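Side-chain contact in cytoplasmic protein (Bacillus cereus, PDB 2O3L), which is of unknown function but folds as a small all-helical DUF1048 domain with a left-handed superhelix: residues M37-L40 / H41-Y44. Sequence-based numbering, arbitrary orientation. Where two conformers were deposited one is given.
Sequences MDML and HIQY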
loop_
_atom_site.group_PDB
_atom_site.type_symbol
_atom_site.label_atom_id
_atom_site.label_comp_id
_atom_site.label_asym_id
_atom_site.label_seq_id
_atom_site.Cartn_x
_atom_site.Cartn_y
_atom_site.Cartn_z
HETATM N N MSE A 37 0.900 14.039 2.389
HETATM C CA MSE A 37 0.694 13.860 0.942
HETATM C C MSE A 37 1.643 12.848 0.299
HETATM O O MSE A 37 1.243 12.108 -0.596
HETATM C CB MSE A 37 0.806 15.176 0.198
HETATM C CG MSE A 37 -0.302 16.149 0.562
HETATM SE SE MSE A 37 -2.049 15.268 0.494
HETATM C CE MSE A 37 -2.113 15.229 -1.531
ATOM N N ASP A 38 2.888 12.822 0.752
ATOM C CA ASP A 38 3.853 11.818 0.303
ATOM C C ASP A 38 3.414 10.417 0.646
ATOM O O ASP A 38 3.509 9.498 -0.164
ATOM C CB ASP A 38 5.223 12.081 0.930
ATOM C CG ASP A 38 5.851 13.383 0.470
ATOM O OD1 ASP A 38 5.439 14.035 -0.539
ATOM O OD2 ASP A 38 6.802 13.785 1.157
HETATM N N MSE A 39 2.954 10.241 1.881
HETATM C CA MSE A 39 2.462 8.947 2.314
HETATM C C MSE A 39 1.240 8.517 1.494
HETATM O O MSE A 39 1.142 7.360 1.133
HETATM C CB MSE A 39 2.160 8.944 3.827
HETATM C CG MSE A 39 3.407 9.166 4.711
HETATM SE SE MSE A 39 4.983 7.965 4.366
HETATM C CE MSE A 39 4.688 6.656 5.638
ATOM N N LEU A 40 0.348 9.449 1.178
ATOM C CA LEU A 40 -0.808 9.133 0.345
ATOM C C LEU A 40 -0.360 8.788 -1.091
ATOM O O LEU A 40 -0.856 7.849 -1.670
ATOM C CB LEU A 40 -1.784 10.297 0.279
ATOM C CG LEU A 40 -2.672 10.475 1.527
ATOM C CD1 LEU A 40 -3.319 11.821 1.463
ATOM C CD2 LEU A 40 -3.687 9.284 1.677
ATOM N N HIS A 41 0.553 9.572 -1.662
ATOM C CA HIS A 41 1.038 9.248 -3.020
ATOM C C HIS A 41 1.637 7.833 -3.050
ATOM O O HIS A 41 1.358 7.059 -3.949
ATOM C CB HIS A 41 1.976 10.336 -3.530
ATOM C CG HIS A 41 1.260 11.609 -3.848
ATOM N ND1 HIS A 41 1.800 12.858 -3.641
ATOM C CD2 HIS A 41 0.017 11.812 -4.338
ATOM C CE1 HIS A 41 0.925 13.771 -4.007
ATOM N NE2 HIS A 41 -0.167 13.162 -4.426
ATOM N N ILE A 42 2.367 7.452 -2.013
ATOM C CA ILE A 42 2.986 6.131 -1.976
ATOM C C ILE A 42 1.906 5.071 -1.874
ATOM O O ILE A 42 1.999 4.020 -2.490
ATOM C CB ILE A 42 3.943 5.962 -0.755
ATOM C CG1 ILE A 42 5.114 6.914 -0.838
ATOM C CG2 ILE A 42 4.493 4.554 -0.702
ATOM C CD1 ILE A 42 5.769 7.221 0.539
ATOM N N GLN A 43 0.882 5.325 -1.078
ATOM C CA GLN A 43 -0.230 4.381 -0.997
ATOM C C GLN A 43 -0.979 4.233 -2.342
ATOM O O GLN A 43 -1.449 3.141 -2.692
ATOM C CB GLN A 43 -1.205 4.799 0.090
ATOM C CG GLN A 43 -0.591 4.676 1.444
ATOM C CD GLN A 43 -1.459 5.264 2.527
ATOM O OE1 GLN A 43 -2.609 5.631 2.290
ATOM N NE2 GLN A 43 -0.904 5.354 3.728
ATOM N N TYR A 44 -1.078 5.322 -3.092
ATOM C CA TYR A 44 -1.727 5.230 -4.402
ATOM C C TYR A 44 -0.876 4.373 -5.365
ATOM O O TYR A 44 -1.428 3.546 -6.119
ATOM C CB TYR A 44 -2.052 6.596 -4.988
ATOM C CG TYR A 44 -2.961 7.478 -4.096
ATOM C CD1 TYR A 44 -3.724 6.922 -3.043
ATOM C CD2 TYR A 44 -3.088 8.831 -4.331
ATOM C CE1 TYR A 44 -4.540 7.731 -2.246
ATOM C CE2 TYR A 44 -3.893 9.650 -3.534
ATOM C CZ TYR A 44 -4.618 9.093 -2.492
ATOM O OH TYR A 44 -5.418 9.897 -1.697
HETATM O O HOH W 1 4.307 13.262 -2.952
#
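L40 and Y44 lie side by side one turn apart near the start of the amphipathic alpha-helix 36-56 of this left-handed superhelix. Four successive i to i+4 backbone hydrogen bonds build these turns, from H41 N to M37 O (2.8 Å) through to Y44 N to L40 O (2.9 Å).

Aromatic and apolar contacts follow the same spacing. The flat phenol ring of Y44 leans back along the helix, so L40 O sits over one ring face, 3.2 Å above its plane and offset toward the rim. L40 CB approaches Y44 CZ at 4.1 Å, while CD2, one branch of the leucine fork, reaches the hydroxyl. Helix 2-11 meets both residues through Y3, a setting suited to their broad apolar surfaces. On the buried side, flexible M39, a selenomethionine modelled in two positions, packs beside I42; helix 68-82 packs on this pair through V76 and L75. Q43 stretches its amide toward helix 15-31, where OE1 accepts a weak hydrogen bond from Q25, whereas NE2 is buried without a polar partner.

The solvent-facing side carries M37 and H41, with D38 partly exposed beside them. M37, also selenomethionine, brings its pliable CE end near the H41 ring. Carboxylate and imidazole, one turn apart, can share a water: it donates to D38 OD1 and lies in the imidazole plane, 2.6 Å from H41 ND1.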